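Local coordinates for protein NADH oxidase (Thermus thermophilus, PDB 6RVB) that uses NADH to reduce coenzyme A disulfide, as an FAD-containing member of the pyridine nucleotide-disulfide oxidoreductase family, at residues Glu198-His203 with Lys330-Ala335; Lys3-Val8 with Leu28-Tyr33; Thr209-Glu214 with Thr227-Val232. One frame throughout, in Å; residues are numbered along the deposited sequence.

Interaction 1 (Glu198-His203 with Lys330-Ala335); sequences EELERH and KAFDLA
His-203 and Phe-332 lay their rings together in an offset stack, with centroids 4.8 Å apart and planes 17° from parallel. The two side chains run antiparallel to each other, so each ring also receives the other residue's CB over its face; CB of His-203 sits 4.0 Å from the centroid of Phe-332. On the rim of the phenyl group, near its plane, Leu-200 brings CD2 within 3.5 Å of CE2 of Phe-332. Beside the stack Glu-199 bends at chi2 (-101°) and reaches the turn, where its OE1 accepts from N of Asp-333 at 3.0 Å in a fairly straight bond (163°). That donor comes from above the carboxylate plane. The aliphatic part of the same glutamate packs on Leu-334, with CG of Glu-199 3.8 Å from CG of Leu-334.

ND1 of His-203 reaches back to the helix and donates to O of Glu-199 at 3.2 Å, and this acceptor lies in the ring plane. Its CE1 side faces OD2 of Asp-333, 3.2 Å away near the plane of the ring. The two carboxylates are also near each other, OD2 of Asp-333 lying 3.5 Å from OE2 of Glu-199.

What presents these groups is a type II' turn from Ala-331 to Leu-334, closing the hairpin of strands 327-331 and 334-340. Lys-330 NZ bonds O of Phe-332 and forms a salt bridge with Glu-166. The hairpin tip, in the dimerisation domain, thus packs against helix 190-202 and His-203, with Val-205 of strand 205-208 touching both Leu-200 and Phe-332, and Leu-162 of helix 159-170 packing on Leu-200.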
loop_
_atom_site.group_PDB
_atom_site.type_symbol
_atom_site.label_atom_id
_atom_site.label_comp_id
_atom_site.label_asym_id
_atom_site.label_seq_id
_atom_site.Cartn_x
_atom_site.Cartn_y
_atom_site.Cartn_z
ATOM N N GLU A 198 -22.610 7.617 -4.505
ATOM C CA GLU A 198 -22.665 7.321 -5.898
ATOM C C GLU A 198 -22.502 5.822 -6.076
ATOM O O GLU A 198 -23.253 5.243 -6.762
ATOM C CB GLU A 198 -21.666 8.149 -6.664
ATOM C CG GLU A 198 -21.908 8.217 -8.098
ATOM C CD GLU A 198 -20.909 9.095 -8.829
ATOM O OE1 GLU A 198 -20.039 9.714 -8.153
ATOM O OE2 GLU A 198 -21.000 9.161 -10.088
ATOM N N GLU A 199 -21.564 5.163 -5.418
ATOM C CA GLU A 199 -21.455 3.748 -5.607
ATOM C C GLU A 199 -22.624 2.998 -5.088
ATOM O O GLU A 199 -22.990 1.991 -5.672
ATOM C CB GLU A 199 -20.202 3.159 -5.034
ATOM C CG GLU A 199 -19.229 2.886 -6.142
ATOM C CD GLU A 199 -19.205 1.432 -6.546
ATOM O OE1 GLU A 199 -19.386 0.635 -5.605
ATOM O OE2 GLU A 199 -19.008 1.118 -7.772
ATOM N N LEU A 200 -23.232 3.432 -4.002
ATOM C CA LEU A 200 -24.308 2.641 -3.471
ATOM C C LEU A 200 -25.441 2.708 -4.450
ATOM O O LEU A 200 -26.131 1.715 -4.657
ATOM C CB LEU A 200 -24.729 3.148 -2.125
ATOM C CG LEU A 200 -23.814 2.958 -0.942
ATOM C CD1 LEU A 200 -24.154 3.848 0.215
ATOM C CD2 LEU A 200 -24.042 1.626 -0.598
ATOM N N GLU A 201 -25.635 3.883 -5.042
ATOM C CA GLU A 201 -26.738 4.069 -5.951
ATOM C C GLU A 201 -26.561 3.313 -7.256
ATOM O O GLU A 201 -27.458 2.592 -7.715
ATOM C CB GLU A 201 -26.981 5.512 -6.201
ATOM C CG GLU A 201 -27.655 6.104 -5.039
ATOM C CD GLU A 201 -27.735 7.577 -5.098
ATOM O OE1 GLU A 201 -27.142 8.239 -5.993
ATOM O OE2 GLU A 201 -28.388 8.057 -4.191
ATOM N N ARG A 202 -25.386 3.441 -7.848
ATOM C CA ARG A 202 -24.951 2.580 -8.950
ATOM C C ARG A 202 -25.270 1.091 -8.704
ATOM O O ARG A 202 -25.370 0.371 -9.600
ATOM C CB ARG A 202 -23.453 2.822 -9.189
ATOM C CG ARG A 202 -22.852 2.084 -10.333
ATOM C CD ARG A 202 -21.370 2.306 -10.436
ATOM N NE ARG A 202 -20.986 3.716 -10.302
ATOM C CZ ARG A 202 -20.713 4.542 -11.334
ATOM N NH1 ARG A 202 -20.826 4.105 -12.602
ATOM N NH2 ARG A 202 -20.319 5.813 -11.112
ATOM N N HIS A 203 -25.437 0.614 -7.485
ATOM C CA HIS A 203 -25.710 -0.797 -7.262
ATOM C C HIS A 203 -27.049 -1.030 -6.673
ATOM O O HIS A 203 -27.336 -2.093 -6.115
ATOM C CB HIS A 203 -24.685 -1.451 -6.380
ATOM C CG HIS A 203 -23.421 -1.699 -7.086
ATOM N ND1 HIS A 203 -22.428 -0.756 -7.216
ATOM C CD2 HIS A 203 -23.010 -2.758 -7.793
ATOM C CE1 HIS A 203 -21.428 -1.231 -7.931
ATOM N NE2 HIS A 203 -21.755 -2.453 -8.279
ATOM N N LYS A 330 -14.549 -2.248 2.761
ATOM C CA LYS A 330 -14.956 -2.432 1.379
ATOM C C LYS A 330 -16.462 -2.219 1.255
ATOM O O LYS A 330 -17.274 -2.779 2.021
ATOM C CB LYS A 330 -14.589 -3.841 0.905
ATOM C CG LYS A 330 -15.017 -4.190 -0.498
ATOM C CD LYS A 330 -15.282 -5.719 -0.577
ATOM C CE LYS A 330 -15.633 -6.148 -1.997
ATOM N NZ LYS A 330 -17.037 -5.928 -2.422
ATOM N N ALA A 331 -16.839 -1.409 0.286
ATOM C CA ALA A 331 -18.256 -1.195 0.020
ATOM C C ALA A 331 -18.472 -1.336 -1.482
ATOM O O ALA A 331 -17.997 -0.464 -2.234
ATOM C CB ALA A 331 -18.669 0.148 0.511
ATOM N N PHE A 332 -19.079 -2.445 -1.925
ATOM C CA PHE A 332 -19.108 -2.762 -3.340
ATOM C C PHE A 332 -17.734 -2.664 -4.027
ATOM O O PHE A 332 -16.795 -3.416 -3.705
ATOM C CB PHE A 332 -20.155 -1.933 -4.059
ATOM C CG PHE A 332 -21.545 -2.117 -3.507
ATOM C CD1 PHE A 332 -22.337 -3.111 -3.948
ATOM C CD2 PHE A 332 -22.018 -1.308 -2.475
ATOM C CE1 PHE A 332 -23.537 -3.328 -3.378
ATOM C CE2 PHE A 332 -23.247 -1.497 -1.902
ATOM C CZ PHE A 332 -24.005 -2.495 -2.335
ATOM N N ASP A 333 -17.595 -1.746 -4.964
ATOM C CA ASP A 333 -16.380 -1.689 -5.747
ATOM C C ASP A 333 -15.441 -0.603 -5.235
ATOM O O ASP A 333 -14.500 -0.198 -5.946
ATOM C CB ASP A 333 -16.684 -1.442 -7.244
ATOM C CG ASP A 333 -17.571 -2.571 -7.901
ATOM O OD1 ASP A 333 -17.438 -3.811 -7.577
ATOM O OD2 ASP A 333 -18.440 -2.192 -8.762
ATOM N N LEU A 334 -15.659 -0.105 -4.014
ATOM C CA LEU A 334 -14.746 0.864 -3.447
ATOM C C LEU A 334 -14.094 0.273 -2.260
ATOM O O LEU A 334 -14.773 -0.381 -1.470
ATOM C CB LEU A 334 -15.516 2.088 -3.032
ATOM C CG LEU A 334 -15.985 2.981 -4.147
ATOM C CD1 LEU A 334 -16.525 4.175 -3.553
ATOM C CD2 LEU A 334 -14.799 3.281 -5.042
ATOM N N ALA A 335 -12.779 0.479 -2.136
ATOM C CA ALA A 335 -12.029 0.280 -0.859
ATOM C C ALA A 335 -11.790 1.650 -0.221
ATOM O O ALA A 335 -11.182 2.513 -0.880
ATOM C CB ALA A 335 -10.715 -0.384 -1.142
#

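Interaction 2 (Lys3-Val8 with Leu28-Tyr33); sequences KRMVVV and LEVVVY. With FAD (flavin-adenine dinucleotide), chain E.
Val-6 and Val-31 are the apolar centre on one face of this strand pair; their side chains project together from the sheet, with CG2 of Val-6 3.6 Å from CG1 of Val-31. That methyl of Val-31 stands between its backbone N and carbonyl carbon (chi1 54°), which turns it toward the neighbouring strand. The residue's other methyl, CG2, lies over a face of the Tyr-33 ring, and CG1 of Val-6 comes to 4.1 Å from CD2 of the same tyrosine. On the reverse face SD of Met-5, at the end of a fully extended chain, is 4.1 Å from CG2 of Val-30, and Val-7 faces Val-32. This second face is covered by helix 13-24, whose Ala-18 and Ala-21 meet the aliphatic groups.

Strand 4-8, helix 13-24 and strand 29-34 form the beta-alpha-beta unit that opens the Rossmann-type FAD domain. The strands run parallel, 14° apart, in a five-stranded parallel sheet. Glu-29 and Val-31 each donate and accept through the backbone, bonding Lys-3, Met-5 and Val-7, and N of Tyr-33 donates to O of Val-7. At their C-terminal ends the strands meet the adenine of FAD: CG1 of Val-8 is 3.7 Å from N1A, and O of Tyr-33 is 3.5 Å from C2A. Gly-13, at the start of helix 13-24, and Glu-34, the last residue of strand 29-34, hydrogen-bond the cofactor.

Toward the polar edge, the guanidinium of Arg-4 spreads one face over CG1 of Val-31, 3.7 Å from NH1. Its NE forms a salt bridge with OE2 of Glu-29 at 3.0 Å, the two flat groups standing 80° apart. NH1 of Arg-4 turns instead to Asp-104, whose OD2 also bonds Tyr-33 OH.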
loop_
_atom_site.group_PDB
_atom_site.type_symbol
_atom_site.label_atom_id
_atom_site.label_comp_id
_atom_site.label_asym_id
_atom_site.label_seq_id
_atom_site.Cartn_x
_atom_site.Cartn_y
_atom_site.Cartn_z
ATOM N N LYS A 3 0.923 -18.764 38.594
ATOM C CA LYS A 3 -0.354 -18.340 39.113
ATOM C C LYS A 3 -1.467 -18.424 38.014
ATOM O O LYS A 3 -1.301 -19.025 36.934
ATOM C CB LYS A 3 -0.126 -16.937 39.677
ATOM C CG LYS A 3 1.129 -16.255 39.056
ATOM C CD LYS A 3 1.459 -14.910 39.671
ATOM C CE LYS A 3 1.739 -15.005 41.190
ATOM N NZ LYS A 3 0.583 -15.302 42.066
ATOM N N ARG A 4 -2.624 -17.844 38.312
ATOM C CA ARG A 4 -3.857 -18.093 37.566
ATOM C C ARG A 4 -4.379 -16.815 36.899
ATOM O O ARG A 4 -4.601 -15.781 37.534
ATOM C CB ARG A 4 -4.883 -18.721 38.501
ATOM C CG ARG A 4 -6.277 -18.644 38.091
ATOM C CD ARG A 4 -7.226 -19.608 38.788
ATOM N NE ARG A 4 -7.363 -20.792 37.948
ATOM C CZ ARG A 4 -8.498 -21.296 37.442
ATOM N NH1 ARG A 4 -9.682 -20.757 37.654
ATOM N NH2 ARG A 4 -8.440 -22.403 36.709
ATOM N N MET A 5 -4.524 -16.901 35.588
ATOM C CA MET A 5 -4.966 -15.827 34.725
ATOM C C MET A 5 -6.345 -16.177 34.267
ATOM O O MET A 5 -6.610 -17.207 33.637
ATOM C CB MET A 5 -4.085 -15.792 33.491
ATOM C CG MET A 5 -4.392 -14.752 32.496
ATOM S SD MET A 5 -3.278 -14.829 31.095
ATOM C CE MET A 5 -3.950 -13.500 30.087
ATOM N N VAL A 6 -7.252 -15.301 34.585
ATOM C CA VAL A 6 -8.625 -15.484 34.145
ATOM C C VAL A 6 -8.991 -14.367 33.193
ATOM O O VAL A 6 -8.863 -13.181 33.492
ATOM C CB VAL A 6 -9.585 -15.414 35.358
ATOM C CG1 VAL A 6 -11.049 -15.220 34.956
ATOM C CG2 VAL A 6 -9.376 -16.627 36.249
ATOM N N VAL A 7 -9.427 -14.756 32.026
ATOM C CA VAL A 7 -9.866 -13.838 30.997
ATOM C C VAL A 7 -11.404 -13.775 30.865
ATOM O O VAL A 7 -12.049 -14.785 30.563
ATOM C CB VAL A 7 -9.297 -14.362 29.732
ATOM C CG1 VAL A 7 -9.722 -13.496 28.602
ATOM C CG2 VAL A 7 -7.809 -14.421 29.957
ATOM N N VAL A 8 -11.993 -12.600 31.083
ATOM C CA VAL A 8 -13.448 -12.442 30.923
ATOM C C VAL A 8 -13.789 -11.955 29.485
ATOM O O VAL A 8 -13.619 -10.802 29.149
ATOM C CB VAL A 8 -14.008 -11.438 31.927
ATOM C CG1 VAL A 8 -15.462 -11.655 32.107
ATOM C CG2 VAL A 8 -13.320 -11.556 33.273
ATOM N N LEU A 28 1.659 -20.743 33.688
ATOM C CA LEU A 28 0.471 -19.997 34.046
ATOM C C LEU A 28 -0.719 -20.894 33.959
ATOM O O LEU A 28 -0.800 -21.718 33.066
ATOM C CB LEU A 28 0.318 -18.855 33.039
ATOM C CG LEU A 28 0.978 -17.533 33.406
ATOM C CD1 LEU A 28 0.857 -16.564 32.240
ATOM C CD2 LEU A 28 0.249 -17.008 34.602
ATOM N N GLU A 29 -1.674 -20.738 34.848
ATOM C CA GLU A 29 -2.914 -21.428 34.561
ATOM C C GLU A 29 -3.824 -20.477 33.842
ATOM O O GLU A 29 -4.148 -19.453 34.387
ATOM C CB GLU A 29 -3.639 -21.815 35.829
ATOM C CG GLU A 29 -2.887 -22.530 36.943
ATOM C CD GLU A 29 -3.812 -23.027 38.123
ATOM O OE1 GLU A 29 -3.466 -24.069 38.721
ATOM O OE2 GLU A 29 -4.856 -22.417 38.483
ATOM N N VAL A 30 -4.283 -20.793 32.648
ATOM C CA VAL A 30 -4.991 -19.784 31.852
ATOM C C VAL A 30 -6.395 -20.235 31.535
ATOM O O VAL A 30 -6.622 -21.210 30.859
ATOM C CB VAL A 30 -4.251 -19.473 30.477
ATOM C CG1 VAL A 30 -4.990 -18.475 29.669
ATOM C CG2 VAL A 30 -2.879 -18.938 30.709
ATOM N N VAL A 31 -7.357 -19.489 31.983
ATOM C CA VAL A 31 -8.715 -19.872 31.686
ATOM C C VAL A 31 -9.591 -18.709 31.139
ATOM O O VAL A 31 -9.595 -17.613 31.685
ATOM C CB VAL A 31 -9.408 -20.484 32.944
ATOM C CG1 VAL A 31 -9.333 -19.560 34.140
ATOM C CG2 VAL A 31 -10.846 -20.652 32.657
ATOM N N VAL A 32 -10.361 -18.978 30.098
ATOM C CA VAL A 32 -11.197 -17.976 29.457
ATOM C C VAL A 32 -12.675 -18.228 29.689
ATOM O O VAL A 32 -13.146 -19.237 29.261
ATOM C CB VAL A 32 -10.995 -18.138 27.939
ATOM C CG1 VAL A 32 -11.886 -17.198 27.182
ATOM C CG2 VAL A 32 -9.603 -17.852 27.606
ATOM N N TYR A 33 -13.428 -17.352 30.327
ATOM C CA TYR A 33 -14.907 -17.516 30.421
ATOM C C TYR A 33 -15.618 -16.608 29.383
ATOM O O TYR A 33 -15.689 -15.398 29.548
ATOM C CB TYR A 33 -15.447 -17.164 31.827
ATOM C CG TYR A 33 -14.976 -18.036 32.894
ATOM C CD1 TYR A 33 -15.244 -19.369 32.835
ATOM C CD2 TYR A 33 -14.245 -17.566 33.955
ATOM C CE1 TYR A 33 -14.779 -20.259 33.824
ATOM C CE2 TYR A 33 -13.753 -18.450 34.968
ATOM C CZ TYR A 33 -14.034 -19.789 34.876
ATOM O OH TYR A 33 -13.602 -20.684 35.781
HETATM P PA FAD E . -15.903 -8.542 21.208
HETATM O O1A FAD E . -17.127 -7.485 21.266
HETATM O O2A FAD E . -15.370 -9.104 19.873
HETATM O O5B FAD E . -16.224 -9.859 22.177
HETATM C C5B FAD E . -16.678 -9.739 23.567
HETATM C C4B FAD E . -17.294 -11.043 24.074
HETATM O O4B FAD E . -17.125 -11.038 25.481
HETATM C C3B FAD E . -18.757 -11.172 23.682
HETATM O O3B FAD E . -19.023 -12.341 22.826
HETATM C C2B FAD E . -19.367 -11.351 25.005
HETATM O O2B FAD E . -20.223 -12.464 24.736
HETATM C C1B FAD E . -18.216 -11.650 26.014
HETATM N N9A FAD E . -18.583 -11.058 27.346
HETATM C C8A FAD E . -19.104 -9.806 27.574
HETATM N N7A FAD E . -19.486 -9.625 28.868
HETATM C C5A FAD E . -19.189 -10.781 29.512
HETATM C C6A FAD E . -19.336 -11.234 30.924
HETATM N N6A FAD E . -19.837 -10.337 31.825
HETATM N N1A FAD E . -18.944 -12.507 31.209
HETATM C C2A FAD E . -18.412 -13.325 30.221
HETATM N N3A FAD E . -18.229 -13.017 28.893
HETATM C C4A FAD E . -18.601 -11.744 28.513
HETATM N N1 FAD E . -12.624 -4.518 12.859
HETATM C C2 FAD E . -11.631 -4.225 11.958
HETATM O O2 FAD E . -10.472 -3.906 12.362
HETATM N N3 FAD E . -11.889 -4.307 10.639
HETATM C C4 FAD E . -13.099 -4.707 10.109
HETATM O O4 FAD E . -13.348 -4.800 8.846
HETATM C C4X FAD E . -14.202 -5.083 11.049
HETATM N N5 FAD E . -15.416 -5.502 10.538
HETATM C C5X FAD E . -16.399 -5.807 11.446
HETATM C C6 FAD E . -17.670 -6.225 10.979
HETATM C C7 FAD E . -18.695 -6.561 11.886
HETATM C C7M FAD E . -20.019 -7.003 11.329
HETATM C C8 FAD E . -18.454 -6.488 13.377
HETATM C C8M FAD E . -19.508 -6.828 14.397
HETATM C C9 FAD E . -17.201 -6.046 13.852
HETATM C C9A FAD E . -16.139 -5.697 12.970
HETATM N N10 FAD E . -14.853 -5.284 13.493
HETATM C C10 FAD E . -13.874 -4.957 12.519
HETATM C "C1'" FAD E . -14.576 -5.118 14.936
HETATM C "C2'" FAD E . -14.327 -6.376 15.706
HETATM O "O2'" FAD E . -15.518 -7.143 15.814
HETATM C "C3'" FAD E . -13.945 -6.049 17.122
HETATM O "O3'" FAD E . -13.088 -4.913 17.145
HETATM C "C4'" FAD E . -13.235 -7.316 17.633
HETATM O "O4'" FAD E . -13.998 -8.572 17.546
HETATM C "C5'" FAD E . -12.573 -7.091 19.007
HETATM O "O5'" FAD E . -13.447 -7.327 20.104
HETATM P P FAD E . -13.011 -7.728 21.607
HETATM O O1P FAD E . -12.258 -9.048 21.615
HETATM O O2P FAD E . -12.668 -6.618 22.627
HETATM O O3P FAD E . -14.535 -8.070 22.048
#

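Interaction 3 (Thr209-Glu214 with Thr227-Val232); sequences TGVKVE and TSEGVV
Ser-228 turns OG into the space between its own backbone N and carbonyl carbon (chi1 72°), and this brings the hydroxyl to Lys-212, whose N donates to it at 3.2 Å. Thr-227 has its OG1 in the equivalent position (chi1 86°), but uses it within its own turn and leaves CB and CG2 to meet Val-211. The setting is a beta meander, an antiparallel sheet of strands 213-215, 226-227 and 230-231 in the part of the fold that carries NAD.

Val-213 and Thr-227 make a non-hydrogen-bonded antiparallel pair, with side chains on the same face. One residue further, N of Ser-228 donates to O of Lys-212 at 3.2 Å, nearly straight at the hydrogen (166°) but tilted from the carbonyl plane. In the other direction N of Lys-212 meets the serine hydroxyl, where continued antiparallel pairing would be expected to offer O of Ser-228. CB of Lys-212 and CB of Ser-228 touch alongside at 3.7 Å, while the lysine's end leads away.

The apolar part of the contact is small. CG1 of Val-211 packs at 3.8 Å on CB of Thr-227, the two side chains crossing at a slant. Val-213 also packs against Leu-178 and Ile-122, and its side chain is about 4 Å from the bound NAD.

A type I turn from Thr-227 to Gly-230 joins the last two strands. Within it an ST turn forms as N of Glu-229 donates to OG1 of Thr-227 at 2.8 Å, and O of Gly-230 accepts both N and OG1 of that threonine, the hydroxyl arriving from above the carbonyl plane at 2.9 Å.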
loop_
_atom_site.group_PDB
_atom_site.type_symbol
_atom_site.label_atom_id
_atom_site.label_comp_id
_atom_site.label_asym_id
_atom_site.label_seq_id
_atom_site.Cartn_x
_atom_site.Cartn_y
_atom_site.Cartn_z
ATOM N N THR A 209 -31.077 10.502 3.309
ATOM C CA THR A 209 -30.202 11.214 4.172
ATOM C C THR A 209 -31.035 12.136 5.085
ATOM O O THR A 209 -32.201 12.389 4.820
ATOM C CB THR A 209 -29.428 12.024 3.219
ATOM O OG1 THR A 209 -28.131 11.464 3.171
ATOM C CG2 THR A 209 -29.490 13.612 3.525
ATOM N N GLY A 210 -30.462 12.657 6.148
ATOM C CA GLY A 210 -31.227 13.474 7.047
ATOM C C GLY A 210 -32.597 12.969 7.459
ATOM O O GLY A 210 -33.529 13.713 7.507
ATOM N N VAL A 211 -32.719 11.701 7.796
ATOM C CA VAL A 211 -33.990 11.053 8.027
ATOM C C VAL A 211 -34.227 11.003 9.536
ATOM O O VAL A 211 -33.320 10.788 10.317
ATOM C CB VAL A 211 -33.834 9.671 7.499
ATOM C CG1 VAL A 211 -34.988 8.757 7.874
ATOM C CG2 VAL A 211 -33.639 9.751 6.091
ATOM N N LYS A 212 -35.457 11.200 9.958
ATOM C CA LYS A 212 -35.742 11.055 11.347
ATOM C C LYS A 212 -36.529 9.781 11.446
ATOM O O LYS A 212 -37.706 9.801 11.262
ATOM C CB LYS A 212 -36.498 12.282 11.877
ATOM C CG LYS A 212 -36.317 12.577 13.384
ATOM C CD LYS A 212 -36.796 11.439 14.308
ATOM C CE LYS A 212 -36.553 11.680 15.792
ATOM N NZ LYS A 212 -36.901 13.058 16.204
ATOM N N VAL A 213 -35.909 8.634 11.692
ATOM C CA VAL A 213 -36.797 7.464 11.798
ATOM C C VAL A 213 -37.754 7.536 13.005
ATOM O O VAL A 213 -37.326 7.718 14.122
ATOM C CB VAL A 213 -36.028 6.164 11.811
ATOM C CG1 VAL A 213 -36.948 5.038 12.153
ATOM C CG2 VAL A 213 -35.371 5.954 10.483
ATOM N N GLU A 214 -39.049 7.400 12.798
ATOM C CA GLU A 214 -39.984 7.640 13.890
ATOM C C GLU A 214 -40.609 6.429 14.525
ATOM O O GLU A 214 -40.923 6.477 15.701
ATOM C CB GLU A 214 -41.076 8.569 13.455
ATOM C CG GLU A 214 -40.786 10.024 13.610
ATOM C CD GLU A 214 -41.512 10.851 12.539
ATOM O OE1 GLU A 214 -42.258 10.254 11.683
ATOM O OE2 GLU A 214 -41.315 12.098 12.561
ATOM N N THR A 227 -40.939 7.239 8.727
ATOM C CA THR A 227 -39.957 8.303 8.889
ATOM C C THR A 227 -40.541 9.665 8.598
ATOM O O THR A 227 -41.482 9.771 7.864
ATOM C CB THR A 227 -38.764 8.097 7.948
ATOM O OG1 THR A 227 -39.056 8.671 6.695
ATOM C CG2 THR A 227 -38.553 6.706 7.721
ATOM N N SER A 228 -39.946 10.706 9.178
ATOM C CA SER A 228 -40.146 12.118 8.773
ATOM C C SER A 228 -40.264 12.305 7.247
ATOM O O SER A 228 -40.883 13.242 6.776
ATOM C CB SER A 228 -38.969 12.979 9.241
ATOM O OG SER A 228 -37.824 12.683 8.467
ATOM N N GLU A 229 -39.645 11.438 6.459
ATOM C CA GLU A 229 -39.561 11.684 5.015
ATOM C C GLU A 229 -40.458 10.733 4.227
ATOM O O GLU A 229 -40.253 10.518 3.030
ATOM C CB GLU A 229 -38.113 11.528 4.498
ATOM C CG GLU A 229 -37.040 12.326 5.257
ATOM C CD GLU A 229 -37.048 13.835 4.919
ATOM O OE1 GLU A 229 -36.018 14.500 5.189
ATOM O OE2 GLU A 229 -38.073 14.349 4.397
ATOM N N GLY A 230 -41.444 10.128 4.860
ATOM C CA GLY A 230 -42.130 9.087 4.121
ATOM C C GLY A 230 -42.088 7.738 4.774
ATOM O O GLY A 230 -41.643 7.598 5.900
ATOM N N VAL A 231 -42.599 6.737 4.096
ATOM C CA VAL A 231 -42.720 5.421 4.750
ATOM C C VAL A 231 -42.063 4.341 3.960
ATOM O O VAL A 231 -42.487 4.101 2.835
ATOM C CB VAL A 231 -44.151 4.950 4.935
ATOM C CG1 VAL A 231 -44.222 3.384 5.095
ATOM C CG2 VAL A 231 -44.681 5.627 6.153
ATOM N N VAL A 232 -41.038 3.697 4.533
ATOM C CA VAL A 232 -40.294 2.694 3.793
ATOM C C VAL A 232 -40.881 1.351 4.089
ATOM O O VAL A 232 -40.904 0.894 5.194
ATOM C CB VAL A 232 -38.827 2.631 4.175
ATOM C CG1 VAL A 232 -38.155 1.518 3.432
ATOM C CG2 VAL A 232 -38.135 3.955 3.885
#

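Along the chain interaction 2 comes first and is complete before the others begin; interaction 3 then falls wholly between the two segments of interaction 1. Interaction 2 belongs to the five-stranded parallel sheet at the FAD adenine, on the opposite side of the chain's centre from the other two, its centre about 44 Å from that of interaction 1 and about 48 Å from that of interaction 3. Interactions 1 and 3 are closer, centres about 23 Å apart: interaction 1 packs on strand 205-208 through Val-205, and interaction 3 begins directly after that strand. Interaction 3 lies in a small antiparallel sheet beside bound NAD; interaction 1 joins the NAD-binding region to the dimerisation domain.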